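PDB 6V8M: Ara h 8 allergen isoform from Arachis hypogaea, which belongs to the PR-10 (Bet v 1) plant-defence proteins, binds 8-anilino-1-naphthalene sulfonate in and around the pocket of its fold and may also bind abscisic acid. Local coordinates for residues I38-I43 with K55-E60; V67-D72 with Y81-S86; Q92-K97 with D129-D134. All blocks are in the same frame, centred on the assembly; numbering follows the deposited sequence.

Contact 1: I38-I43 with K55-E60. With 2AN (8-anilino-1-naphthalene sulfonate), chain G; 2AN (8-anilino-1-naphthalene sulfonate), chain E; 2AN (8-anilino-1-naphthalene sulfonate), chain D.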
loop_
_atom_site.group_PDB
_atom_site.type_symbol
_atom_site.label_atom_id
_atom_site.label_comp_id
_atom_site.label_asym_id
_atom_site.label_seq_id
_atom_site.Cartn_x
_atom_site.Cartn_y
_atom_site.Cartn_z
ATOM N N ILE A 38 -4.906 12.241 2.023
ATOM C CA ILE A 38 -5.926 11.183 1.779
ATOM C C ILE A 38 -7.216 11.541 2.523
ATOM O O ILE A 38 -7.191 11.673 3.793
ATOM C CB ILE A 38 -5.395 9.799 2.144
ATOM C CG1 ILE A 38 -4.187 9.443 1.271
ATOM C CG2 ILE A 38 -6.510 8.773 2.026
ATOM C CD1 ILE A 38 -3.364 8.291 1.805
ATOM N N GLN A 39 -8.301 11.706 1.757
ATOM C CA GLN A 39 -9.612 12.154 2.287
ATOM C C GLN A 39 -10.400 10.955 2.787
ATOM O O GLN A 39 -11.066 11.067 3.844
ATOM C CB GLN A 39 -10.421 12.860 1.212
ATOM C CG GLN A 39 -9.752 14.103 0.661
ATOM C CD GLN A 39 -9.372 15.091 1.730
ATOM O OE1 GLN A 39 -10.224 15.737 2.354
ATOM N NE2 GLN A 39 -8.069 15.257 1.903
ATOM N N SER A 40 -10.332 9.835 2.068
ATOM C CA SER A 40 -11.218 8.707 2.384
ATOM C C SER A 40 -10.705 7.427 1.782
ATOM O O SER A 40 -10.107 7.467 0.712
ATOM C CB SER A 40 -12.630 8.996 1.953
ATOM O OG SER A 40 -12.704 9.266 0.558
ATOM N N ILE A 41 -10.985 6.345 2.494
ATOM C CA ILE A 41 -10.850 4.964 1.972
ATOM C C ILE A 41 -12.212 4.314 2.163
ATOM O O ILE A 41 -12.681 4.195 3.296
ATOM C CB ILE A 41 -9.694 4.203 2.621
ATOM C CG1 ILE A 41 -8.362 4.929 2.386
ATOM C CG2 ILE A 41 -9.708 2.762 2.129
ATOM C CD1 ILE A 41 -7.126 4.250 2.970
ATOM N N GLU A 42 -12.882 4.041 1.057
ATOM C CA GLU A 42 -14.268 3.529 1.045
ATOM C C GLU A 42 -14.255 2.130 0.463
ATOM O O GLU A 42 -13.584 1.936 -0.562
ATOM C CB GLU A 42 -15.135 4.412 0.162
ATOM C CG GLU A 42 -15.238 5.847 0.638
ATOM C CD GLU A 42 -16.053 6.742 -0.284
ATOM O OE1 GLU A 42 -15.528 7.154 -1.372
ATOM O OE2 GLU A 42 -17.233 6.992 0.063
ATOM N N ILE A 43 -14.944 1.191 1.102
ATOM C CA ILE A 43 -15.090 -0.193 0.568
ATOM C C ILE A 43 -16.194 -0.154 -0.490
ATOM O O ILE A 43 -17.331 0.114 -0.118
ATOM C CB ILE A 43 -15.420 -1.203 1.688
ATOM C CG1 ILE A 43 -14.437 -1.122 2.859
ATOM C CG2 ILE A 43 -15.528 -2.613 1.129
ATOM C CD1 ILE A 43 -12.982 -1.292 2.457
ATOM N N LYS A 55 -12.061 2.288 -2.766
ATOM C CA LYS A 55 -11.842 3.554 -3.487
ATOM C C LYS A 55 -11.055 4.463 -2.547
ATOM O O LYS A 55 -11.559 4.767 -1.444
ATOM C CB LYS A 55 -13.170 4.172 -3.883
ATOM C CG LYS A 55 -13.055 5.419 -4.735
ATOM C CD LYS A 55 -14.411 6.057 -4.970
ATOM C CE LYS A 55 -14.276 7.218 -5.925
ATOM N NZ LYS A 55 -15.397 8.179 -5.803
ATOM N N VAL A 56 -9.895 4.909 -2.991
ATOM C CA VAL A 56 -9.063 5.821 -2.175
ATOM C C VAL A 56 -9.114 7.202 -2.811
ATOM O O VAL A 56 -8.682 7.340 -3.942
ATOM C CB VAL A 56 -7.611 5.358 -2.013
ATOM C CG1 VAL A 56 -6.876 6.404 -1.201
ATOM C CG2 VAL A 56 -7.459 3.966 -1.420
ATOM N N THR A 57 -9.623 8.180 -2.082
ATOM C CA THR A 57 -9.766 9.575 -2.559
ATOM C C THR A 57 -8.715 10.453 -1.873
ATOM O O THR A 57 -8.622 10.423 -0.649
ATOM C CB THR A 57 -11.188 10.110 -2.333
ATOM O OG1 THR A 57 -12.079 9.266 -3.074
ATOM C CG2 THR A 57 -11.328 11.532 -2.819
ATOM N N ALA A 58 -8.015 11.274 -2.654
ATOM C CA ALA A 58 -6.956 12.150 -2.129
ATOM C C ALA A 58 -7.033 13.526 -2.770
ATOM O O ALA A 58 -7.490 13.632 -3.931
ATOM C CB ALA A 58 -5.602 11.511 -2.342
ATOM N N VAL A 59 -6.524 14.533 -2.070
ATOM C CA VAL A 59 -6.303 15.875 -2.687
ATOM C C VAL A 59 -4.811 15.984 -3.002
ATOM O O VAL A 59 -4.006 15.947 -2.048
ATOM C CB VAL A 59 -6.780 17.015 -1.782
ATOM C CG1 VAL A 59 -6.416 18.371 -2.369
ATOM C CG2 VAL A 59 -8.272 16.921 -1.519
ATOM N N GLU A 60 -4.467 16.029 -4.293
ATOM C CA GLU A 60 -3.071 16.142 -4.786
ATOM C C GLU A 60 -2.964 17.470 -5.539
ATOM O O GLU A 60 -1.820 17.879 -5.775
ATOM C CB GLU A 60 -2.698 14.942 -5.670
ATOM C CG GLU A 60 -1.197 14.761 -5.844
ATOM C CD GLU A 60 -0.740 13.426 -6.431
ATOM O OE1 GLU A 60 0.432 13.047 -6.206
ATOM O OE2 GLU A 60 -1.547 12.761 -7.117
HETATM C C1 2AN G . -17.409 4.579 -6.650
HETATM C C2 2AN G . -16.892 3.330 -6.792
HETATM C C3 2AN G . -16.006 3.019 -7.836
HETATM C C4 2AN G . -15.675 3.961 -8.754
HETATM C C5 2AN G . -16.195 5.274 -8.665
HETATM C C6 2AN G . -15.849 6.259 -9.618
HETATM C C7 2AN G . -16.346 7.514 -9.543
HETATM C C8 2AN G . -17.208 7.877 -8.495
HETATM N N 2AN G . -18.310 4.889 -5.611
HETATM S S 2AN G . -18.639 7.529 -6.264
HETATM C C9 2AN G . -17.582 6.957 -7.553
HETATM C C10 2AN G . -17.082 5.609 -7.599
HETATM C C11 2AN G . -18.427 4.333 -4.326
HETATM C C12 2AN G . -19.299 3.275 -4.105
HETATM C C13 2AN G . -19.435 2.738 -2.834
HETATM C C14 2AN G . -18.722 3.259 -1.778
HETATM C C15 2AN G . -17.870 4.318 -1.988
HETATM C C16 2AN G . -17.722 4.864 -3.253
HETATM O O1 2AN G . -18.762 9.079 -6.458
HETATM O O2 2AN G . -17.965 7.341 -5.017
HETATM O O3 2AN G . -19.938 6.954 -6.443
HETATM C C1 2AN E . -1.922 6.163 -4.915
HETATM C C2 2AN E . -1.513 6.489 -6.178
HETATM C C3 2AN E . -0.353 5.943 -6.732
HETATM C C4 2AN E . 0.443 5.163 -5.965
HETATM C C5 2AN E . 0.073 4.796 -4.652
HETATM C C6 2AN E . 0.910 3.943 -3.899
HETATM C C7 2AN E . 0.597 3.582 -2.653
HETATM C C8 2AN E . -0.608 3.994 -2.075
HETATM N N 2AN E . -3.036 6.797 -4.343
HETATM S S 2AN E . -2.996 5.105 -1.937
HETATM C C9 2AN E . -1.436 4.859 -2.732
HETATM C C10 2AN E . -1.136 5.290 -4.076
HETATM C C11 2AN E . -3.724 7.938 -4.809
HETATM C C12 2AN E . -5.063 8.034 -4.447
HETATM C C13 2AN E . -5.832 9.088 -4.912
HETATM C C14 2AN E . -5.277 10.058 -5.715
HETATM C C15 2AN E . -3.950 9.975 -6.072
HETATM C C16 2AN E . -3.170 8.921 -5.625
HETATM O O1 2AN E . -3.990 4.860 -2.940
HETATM O O2 2AN E . -3.057 4.248 -0.790
HETATM O O3 2AN E . -3.123 6.575 -1.496
HETATM C C1 2AN D . 0.905 10.773 0.234
HETATM C C2 2AN D . 0.991 9.477 0.635
HETATM C C3 2AN D . 0.181 8.489 0.069
HETATM C C4 2AN D . -0.741 8.820 -0.864
HETATM C C5 2AN D . -0.875 10.150 -1.314
HETATM C C6 2AN D . -1.816 10.454 -2.318
HETATM C C7 2AN D . -1.939 11.712 -2.783
HETATM C C8 2AN D . -1.115 12.744 -2.296
HETATM N N 2AN D . 1.706 11.729 0.854
HETATM S S 2AN D . 0.805 13.899 -0.819
HETATM C C9 2AN D . -0.212 12.516 -1.294
HETATM C C10 2AN D . -0.036 11.178 -0.777
HETATM C C11 2AN D . 3.035 11.608 1.275
HETATM C C12 2AN D . 3.923 10.722 0.673
HETATM C C13 2AN D . 5.236 10.652 1.114
HETATM C C14 2AN D . 5.667 11.463 2.138
HETATM C C15 2AN D . 4.792 12.348 2.734
HETATM C C16 2AN D . 3.474 12.420 2.315
HETATM O O1 2AN D . 2.160 13.482 -1.040
HETATM O O2 2AN D . 0.364 15.057 -1.517
HETATM O O3 2AN D . 0.576 14.141 0.697
HETATM O O HOH W 1 -12.847 7.262 -1.340
#
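Strands 38-43 and 55-59 pair antiparallel in a beta hairpin, with Ile41 beside Val56 and Glu42 across from Lys55; their short axes run at 169°, and strand 38-45 is the outermost on this side of the seven-stranded sheet. Between Ile38 and Ser40 the register slips by one residue. Thr57 O there accepts hydrogen bonds from Gln39 N, at 2.7 Å, and Ser40 N, at 3.3 Å, the signature of a classic beta bulge. Beyond the bulge the ladder is regular: Glu42 and Lys55 exchange two backbone bonds, Lys55 N to Glu42 O measuring 2.7 Å.

In the Bet v 1 fold the concave side of this sheet lines the ligand cavity, and Ile38, Ile41, Val56 and Ala58 occupy the corresponding face here. Ile41 and Val56 run alongside each other in the same direction, with CG1 of Ile41 4.0 Å from CG2 of Val56. The CB of Ala58 meets the anilino ring of one 8-anilino-1-naphthalene sulfonate, 3.5 Å from its C13, and also touches the naphthalene of a second; Ile38 CD1 reaches both ligands too, at the sulfonate O3 of the first and the naphthalene of the second.

On the opposite face a single water is gripped by Ser40 OG, Thr57 OG1, Glu42 OE1 and Lys55 O, tying the strands together through three side-chain oxygens and a backbone carbonyl. Ser40 OG sits between its backbone N and carbonyl carbon (chi1 58°), which brings it to 3.4 Å from Thr57 CB. Lys55 is fully extended, so its CD and CE run along the naphthalene of a third ligand before NZ donates to sulfonate O2 at 2.8 Å. That ammonium also makes a cation-pi contact with Tyr66, while the Glu42 carboxylate lies against that ligand's anilino ring.

Contact 2: V67-D72 with Y81-S86. With 2AN (8-anilino-1-naphthalene sulfonate), chain E; 2AN (8-anilino-1-naphthalene sulfonate), chain F.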
loop_
_atom_site.group_PDB
_atom_site.type_symbol
_atom_site.label_atom_id
_atom_site.label_comp_id
_atom_site.label_asym_id
_atom_site.label_seq_id
_atom_site.Cartn_x
_atom_site.Cartn_y
_atom_site.Cartn_z
ATOM N N VAL A 67 -8.087 6.514 -6.758
ATOM C CA VAL A 67 -7.611 5.242 -7.343
ATOM C C VAL A 67 -8.394 4.108 -6.683
ATOM O O VAL A 67 -9.007 4.330 -5.628
ATOM C CB VAL A 67 -6.093 5.049 -7.191
ATOM C CG1 VAL A 67 -5.316 6.219 -7.762
ATOM C CG2 VAL A 67 -5.731 4.815 -5.735
ATOM N N LEU A 68 -8.358 2.931 -7.294
ATOM C CA LEU A 68 -9.034 1.735 -6.763
ATOM C C LEU A 68 -7.971 0.760 -6.277
ATOM O O LEU A 68 -6.888 0.662 -6.894
ATOM C CB LEU A 68 -9.950 1.107 -7.820
ATOM C CG LEU A 68 -11.078 1.996 -8.376
ATOM C CD1 LEU A 68 -11.931 1.175 -9.321
ATOM C CD2 LEU A 68 -11.945 2.584 -7.275
ATOM N N HIS A 69 -8.253 0.102 -5.161
ATOM C CA HIS A 69 -7.406 -0.979 -4.616
ATOM C C HIS A 69 -8.202 -2.273 -4.627
ATOM O O HIS A 69 -9.384 -2.233 -4.284
ATOM C CB HIS A 69 -7.027 -0.727 -3.157
ATOM C CG HIS A 69 -6.026 0.319 -2.907
ATOM N ND1 HIS A 69 -5.189 0.261 -1.819
ATOM C CD2 HIS A 69 -5.788 1.497 -3.532
ATOM C CE1 HIS A 69 -4.465 1.362 -1.786
ATOM N NE2 HIS A 69 -4.795 2.116 -2.836
ATOM N N LYS A 70 -7.560 -3.393 -4.919
ATOM C CA LYS A 70 -8.194 -4.712 -4.723
ATOM C C LYS A 70 -7.317 -5.562 -3.798
ATOM O O LYS A 70 -6.112 -5.630 -4.029
ATOM C CB LYS A 70 -8.362 -5.403 -6.069
ATOM C CG LYS A 70 -9.073 -6.748 -6.011
ATOM C CD LYS A 70 -8.880 -7.533 -7.275
ATOM C CE LYS A 70 -9.774 -8.747 -7.394
ATOM N NZ LYS A 70 -9.280 -9.649 -8.466
ATOM N N ILE A 71 -7.904 -6.195 -2.796
ATOM C CA ILE A 71 -7.181 -7.158 -1.921
ATOM C C ILE A 71 -6.995 -8.458 -2.698
ATOM O O ILE A 71 -8.001 -9.112 -3.069
ATOM C CB ILE A 71 -7.906 -7.409 -0.583
ATOM C CG1 ILE A 71 -8.162 -6.094 0.137
ATOM C CG2 ILE A 71 -7.097 -8.370 0.270
ATOM C CD1 ILE A 71 -8.765 -6.238 1.510
ATOM N N ASP A 72 -5.743 -8.846 -2.906
ATOM C CA ASP A 72 -5.407 -10.130 -3.577
ATOM C C ASP A 72 -5.259 -11.244 -2.529
ATOM O O ASP A 72 -5.757 -12.390 -2.763
ATOM C CB ASP A 72 -4.159 -9.986 -4.452
ATOM C CG ASP A 72 -4.264 -8.910 -5.522
ATOM O OD1 ASP A 72 -5.255 -8.930 -6.289
ATOM O OD2 ASP A 72 -3.350 -8.073 -5.605
ATOM N N TYR A 81 -0.184 -9.317 3.282
ATOM C CA TYR A 81 -1.149 -8.401 2.632
ATOM C C TYR A 81 -0.670 -8.126 1.213
ATOM O O TYR A 81 0.344 -7.467 1.042
ATOM C CB TYR A 81 -1.348 -7.125 3.446
ATOM C CG TYR A 81 -2.441 -6.245 2.883
ATOM C CD1 TYR A 81 -3.715 -6.732 2.690
ATOM C CD2 TYR A 81 -2.223 -4.907 2.620
ATOM C CE1 TYR A 81 -4.732 -5.945 2.161
ATOM C CE2 TYR A 81 -3.222 -4.111 2.055
ATOM C CZ TYR A 81 -4.484 -4.629 1.822
ATOM O OH TYR A 81 -5.477 -3.828 1.303
ATOM N N ASP A 82 -1.439 -8.622 0.251
ATOM C CA ASP A 82 -1.162 -8.469 -1.191
ATOM C C ASP A 82 -2.342 -7.712 -1.775
ATOM O O ASP A 82 -3.477 -8.114 -1.497
ATOM C CB ASP A 82 -0.952 -9.823 -1.876
ATOM C CG ASP A 82 0.171 -10.679 -1.295
ATOM O OD1 ASP A 82 1.005 -10.159 -0.492
ATOM O OD2 ASP A 82 0.166 -11.917 -1.609
ATOM N N TYR A 83 -2.074 -6.675 -2.555
ATOM C CA TYR A 83 -3.121 -5.768 -3.083
ATOM C C TYR A 83 -2.642 -5.198 -4.398
ATOM O O TYR A 83 -1.407 -5.076 -4.650
ATOM C CB TYR A 83 -3.464 -4.666 -2.080
ATOM C CG TYR A 83 -2.272 -3.839 -1.671
ATOM C CD1 TYR A 83 -1.424 -4.263 -0.668
ATOM C CD2 TYR A 83 -2.067 -2.585 -2.202
ATOM C CE1 TYR A 83 -0.337 -3.492 -0.271
ATOM C CE2 TYR A 83 -0.993 -1.800 -1.806
ATOM C CZ TYR A 83 -0.114 -2.257 -0.842
ATOM O OH TYR A 83 0.957 -1.507 -0.407
ATOM N N THR A 84 -3.606 -4.761 -5.187
ATOM C CA THR A 84 -3.343 -4.186 -6.513
ATOM C C THR A 84 -3.972 -2.804 -6.561
ATOM O O THR A 84 -5.158 -2.695 -6.180
ATOM C CB THR A 84 -3.821 -5.086 -7.641
ATOM O OG1 THR A 84 -3.089 -6.300 -7.624
ATOM C CG2 THR A 84 -3.609 -4.446 -8.981
ATOM N N ILE A 85 -3.204 -1.820 -6.991
ATOM C CA ILE A 85 -3.757 -0.454 -7.267
ATOM C C ILE A 85 -3.976 -0.359 -8.773
ATOM O O ILE A 85 -3.063 -0.646 -9.543
ATOM C CB ILE A 85 -2.816 0.635 -6.712
ATOM C CG1 ILE A 85 -2.540 0.407 -5.224
ATOM C CG2 ILE A 85 -3.386 2.015 -7.002
ATOM C CD1 ILE A 85 -1.620 1.420 -4.621
ATOM N N SER A 86 -5.154 0.094 -9.193
ATOM C CA SER A 86 -5.487 0.212 -10.632
ATOM C C SER A 86 -6.636 1.192 -10.801
ATOM O O SER A 86 -7.491 1.260 -9.887
ATOM C CB SER A 86 -5.871 -1.120 -11.171
ATOM O OG SER A 86 -5.994 -1.053 -12.583
HETATM C C1 2AN E . -1.922 6.163 -4.915
HETATM C C2 2AN E . -1.513 6.489 -6.178
HETATM C C3 2AN E . -0.353 5.943 -6.732
HETATM C C4 2AN E . 0.443 5.163 -5.965
HETATM C C5 2AN E . 0.073 4.796 -4.652
HETATM C C6 2AN E . 0.910 3.943 -3.899
HETATM C C7 2AN E . 0.597 3.582 -2.653
HETATM C C8 2AN E . -0.608 3.994 -2.075
HETATM N N 2AN E . -3.036 6.797 -4.343
HETATM S S 2AN E . -2.996 5.105 -1.937
HETATM C C9 2AN E . -1.436 4.859 -2.732
HETATM C C10 2AN E . -1.136 5.290 -4.076
HETATM C C11 2AN E . -3.724 7.938 -4.809
HETATM C C12 2AN E . -5.063 8.034 -4.447
HETATM C C13 2AN E . -5.832 9.088 -4.912
HETATM C C14 2AN E . -5.277 10.058 -5.715
HETATM C C15 2AN E . -3.950 9.975 -6.072
HETATM C C16 2AN E . -3.170 8.921 -5.625
HETATM O O1 2AN E . -3.990 4.860 -2.940
HETATM O O2 2AN E . -3.057 4.248 -0.790
HETATM O O3 2AN E . -3.123 6.575 -1.496
HETATM C C1 2AN F . -11.311 2.193 -14.176
HETATM C C2 2AN F . -12.305 1.825 -13.330
HETATM C C3 2AN F . -13.083 2.771 -12.656
HETATM C C4 2AN F . -12.839 4.091 -12.833
HETATM C C5 2AN F . -11.809 4.535 -13.690
HETATM C C6 2AN F . -11.578 5.922 -13.841
HETATM C C7 2AN F . -10.599 6.385 -14.638
HETATM C C8 2AN F . -9.788 5.489 -15.348
HETATM N N 2AN F . -10.562 1.148 -14.775
HETATM S S 2AN F . -8.882 3.155 -16.216
HETATM C C9 2AN F . -9.966 4.136 -15.234
HETATM C C10 2AN F . -10.999 3.588 -14.393
HETATM C C11 2AN F . -10.463 -0.134 -14.162
HETATM C C12 2AN F . -11.245 -1.202 -14.594
HETATM C C13 2AN F . -11.166 -2.435 -13.965
HETATM C C14 2AN F . -10.322 -2.620 -12.895
HETATM C C15 2AN F . -9.561 -1.568 -12.443
HETATM C C16 2AN F . -9.633 -0.330 -13.063
HETATM O O1 2AN F . -8.112 2.201 -15.248
HETATM O O2 2AN F . -7.951 4.048 -16.826
HETATM O O3 2AN F . -9.677 2.314 -17.056
HETATM O O HOH W 2 -5.085 -1.517 0.127
#
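Tyr81 meets Ile71 at about a right angle, its CE1 3.9 Å from Ile71 CG2, where strand 80-86 runs antiparallel to strand 64-75. CG anti to the backbone N (chi1 -174°) carries the Tyr81 ring toward the partner strand, and a water in the plane of both rings bridges its OH to His69 ND1. Lys54 NZ also bonds to that hydroxyl. Asp82 comes next: its O accepts a hydrogen bond from Asp72 N, while its carboxylate turns to Thr102 on the following strand. Tyr83 forms a non-hydrogen-bonded pair with Ile71; its ring is nearly parallel to that of His69, at 11°, but is slid so far aside that the two barely overlap, and it stacks instead on Phe100.

Thr84 holds the other strand twice. Its backbone N and O pair with Lys70, and its OG1 donates to the syn lone pair of Asp72 OD2 at 2.7 Å; Ser99 OG is also bonded to this hydroxyl. Ile85 then sets its CG1 over one face of the His69 imidazole, 3.9 Å from the ring centroid and 17° off the normal, a CH-pi contact. Its CG2 packs on Val67 CG2 at 3.9 Å. Ser86 closes the ladder by its N to Leu68 O at 2.9 Å, while Ser86 OG turns to Glu96 O.

The packing and the water probably limit ring rotation, and His69 donates its NE2 hydrogen to sulfonate O1 of 8-anilino-1-naphthalene sulfonate at 2.9 Å; Val67 and Ile85 touch the same molecule: a sheet-lined ligand pocket of the Bet v 1 fold.

Contact 3: Q92-K97 with D129-D134. With SO4 (sulfate ion), chain I.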
loop_
_atom_site.group_PDB
_atom_site.type_symbol
_atom_site.label_atom_id
_atom_site.label_comp_id
_atom_site.label_asym_id
_atom_site.label_seq_id
_atom_site.Cartn_x
_atom_site.Cartn_y
_atom_site.Cartn_z
ATOM N N GLN A 92 -1.492 7.148 -12.404
ATOM C CA GLN A 92 -0.601 7.553 -13.524
ATOM C C GLN A 92 -1.183 6.987 -14.832
ATOM O O GLN A 92 -1.555 5.794 -14.858
ATOM C CB GLN A 92 0.839 7.096 -13.273
ATOM C CG GLN A 92 1.631 7.979 -12.309
ATOM C CD GLN A 92 1.501 7.556 -10.860
ATOM O OE1 GLN A 92 0.610 6.795 -10.477
ATOM N NE2 GLN A 92 2.404 8.039 -10.024
ATOM N N GLU A 93 -1.263 7.809 -15.874
ATOM C CA GLU A 93 -1.763 7.427 -17.230
ATOM C C GLU A 93 -0.955 6.230 -17.771
ATOM O O GLU A 93 -1.552 5.323 -18.375
ATOM C CB GLU A 93 -1.589 8.571 -18.234
ATOM N N ILE A 94 0.354 6.215 -17.537
ATOM C CA ILE A 94 1.260 5.186 -18.133
ATOM C C ILE A 94 1.052 3.806 -17.473
ATOM O O ILE A 94 1.530 2.815 -18.056
ATOM C CB ILE A 94 2.737 5.663 -18.089
ATOM C CG1 ILE A 94 3.635 4.887 -19.055
ATOM C CG2 ILE A 94 3.315 5.614 -16.684
ATOM C CD1 ILE A 94 3.140 4.893 -20.468
ATOM N N LEU A 95 0.393 3.705 -16.313
ATOM C CA LEU A 95 0.248 2.419 -15.574
ATOM C C LEU A 95 -1.095 1.737 -15.872
ATOM O O LEU A 95 -2.120 2.418 -15.832
ATOM C CB LEU A 95 0.377 2.691 -14.076
ATOM C CG LEU A 95 1.732 3.220 -13.614
ATOM C CD1 LEU A 95 1.719 3.570 -12.138
ATOM C CD2 LEU A 95 2.842 2.225 -13.924
ATOM N N GLU A 96 -1.074 0.436 -16.146
ATOM C CA GLU A 96 -2.280 -0.435 -16.132
ATOM C C GLU A 96 -2.643 -0.705 -14.678
ATOM O O GLU A 96 -3.827 -0.509 -14.298
ATOM C CB GLU A 96 -2.024 -1.754 -16.857
ATOM C CG GLU A 96 -1.912 -1.563 -18.357
ATOM C CD GLU A 96 -1.233 -2.664 -19.152
ATOM O OE1 GLU A 96 -0.896 -2.393 -20.330
ATOM O OE2 GLU A 96 -1.019 -3.775 -18.604
ATOM N N LYS A 97 -1.648 -1.129 -13.899
ATOM C CA LYS A 97 -1.827 -1.471 -12.473
ATOM C C LYS A 97 -0.454 -1.578 -11.807
ATOM O O LYS A 97 0.560 -1.771 -12.509
ATOM C CB LYS A 97 -2.614 -2.780 -12.307
ATOM C CG LYS A 97 -1.931 -4.029 -12.850
ATOM C CD LYS A 97 -2.765 -5.301 -12.735
ATOM C CE LYS A 97 -2.022 -6.510 -13.262
ATOM N NZ LYS A 97 -2.738 -7.793 -13.027
ATOM N N ASP A 129 11.495 6.770 -14.224
ATOM C CA ASP A 129 12.067 6.843 -12.856
ATOM C C ASP A 129 11.109 7.633 -11.955
ATOM O O ASP A 129 10.995 7.277 -10.783
ATOM C CB ASP A 129 13.476 7.441 -12.874
ATOM C CG ASP A 129 14.532 6.579 -13.561
ATOM O OD1 ASP A 129 14.261 5.388 -13.863
ATOM O OD2 ASP A 129 15.618 7.116 -13.822
ATOM N N GLU A 130 10.444 8.661 -12.497
ATOM C CA GLU A 130 9.576 9.585 -11.701
ATOM C C GLU A 130 8.365 8.804 -11.177
ATOM O O GLU A 130 7.889 9.083 -10.062
ATOM C CB GLU A 130 9.144 10.779 -12.560
ATOM C CG GLU A 130 8.380 11.839 -11.782
ATOM C CD GLU A 130 8.379 13.255 -12.355
ATOM O OE1 GLU A 130 9.179 13.550 -13.295
ATOM O OE2 GLU A 130 7.574 14.075 -11.852
ATOM N N VAL A 131 7.870 7.861 -11.971
ATOM C CA VAL A 131 6.666 7.055 -11.614
ATOM C C VAL A 131 7.060 6.051 -10.526
ATOM O O VAL A 131 6.335 5.948 -9.525
ATOM C CB VAL A 131 6.062 6.358 -12.845
ATOM C CG1 VAL A 131 4.984 5.356 -12.435
ATOM C CG2 VAL A 131 5.524 7.371 -13.845
ATOM N N HIS A 132 8.198 5.390 -10.695
ATOM C CA HIS A 132 8.758 4.451 -9.698
ATOM C C HIS A 132 8.949 5.215 -8.376
ATOM O O HIS A 132 8.503 4.732 -7.339
ATOM C CB HIS A 132 10.058 3.804 -10.190
ATOM C CG HIS A 132 10.751 3.057 -9.111
ATOM N ND1 HIS A 132 11.785 3.616 -8.353
ATOM C CD2 HIS A 132 10.594 1.799 -8.667
ATOM C CE1 HIS A 132 12.190 2.731 -7.466
ATOM N NE2 HIS A 132 11.508 1.602 -7.662
ATOM N N GLN A 133 9.569 6.390 -8.436
ATOM C CA GLN A 133 9.901 7.205 -7.240
ATOM C C GLN A 133 8.606 7.595 -6.538
ATOM O O GLN A 133 8.571 7.539 -5.306
ATOM C CB GLN A 133 10.742 8.437 -7.578
ATOM C CG GLN A 133 10.834 9.458 -6.430
ATOM C CD GLN A 133 11.810 10.591 -6.684
ATOM O OE1 GLN A 133 12.890 10.404 -7.242
ATOM N NE2 GLN A 133 11.448 11.790 -6.248
ATOM N N ASP A 134 7.594 8.018 -7.306
ATOM C CA ASP A 134 6.335 8.552 -6.732
ATOM C C ASP A 134 5.582 7.411 -6.022
ATOM O O ASP A 134 5.106 7.629 -4.893
ATOM C CB ASP A 134 5.487 9.220 -7.798
ATOM C CG ASP A 134 4.236 9.829 -7.188
ATOM O OD1 ASP A 134 4.398 10.811 -6.435
ATOM O OD2 ASP A 134 3.136 9.275 -7.423
HETATM S S SO4 I . 0.017 11.294 -15.344
HETATM O O1 SO4 I . 0.569 12.195 -16.319
HETATM O O2 SO4 I . 0.971 10.257 -15.048
HETATM O O3 SO4 I . -0.287 12.022 -14.139
HETATM O O4 SO4 I . -1.186 10.704 -15.863
#
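Val131, on the long C-terminal helix 129-152 of the Bet v 1 fold, packs its two methyl branches against the turn that leads into strand 95-107. Val131 CG1 and Leu95 CD1 meet tip to tip at 3.7 Å, and Val131 CG2 lies 4.0 Å from Ile94 CG2, the two side chains slanting across one another. One helical turn further on, Asp134 adds a polar contact: Gln92 NE2 donates to Asp134 OD2 in a weak bond, bent to 120° at the hydrogen, with the amide and carboxylate planes turned 67° apart. Gln92 gets there because its chain bends at chi2 (90°).

In the next shell, a type I beta turn from Gln92 to Leu95, closed by Leu95 N to Gln92 O, presents all three of its contacting side chains to the helix. Leu95 is buried against Phe119, Thr121 and Leu127, while Lys138, salt-bridged to Asp134 OD1, is the stronger partner of that carboxylate. The Gln92 side chain also touches bound 8-anilino-1-naphthalene sulfonate. On the turn itself, Glu93 N donates to a sulfate, probably from the crystallisation liquor, reaching its O4 at 2.9 Å.

The three contacts follow one another along the chain, and each reaches the same antiparallel sheet. Contacts 1 and 2, with centres about 14 Å apart, are adjoining hairpins: Val56 N lies 2.8 Å from Val67 O, a probable hydrogen bond, and Val56 CG2 packs 3.5 Å from His69 NE2. Both touch one ligand molecule, its anilino ring lying at Ala58 and its sulfonate at His69. Contacts 2 and 3, with centres about 15 Å apart, meet where Ile85 O packs 3.5 Å from Lys97 CB. Contact 3 brings in the C-terminal helix and does not touch contact 1 (nearest atoms about 5 Å apart), yet Gln92 borders the same ligand, so all three meet at one pocket.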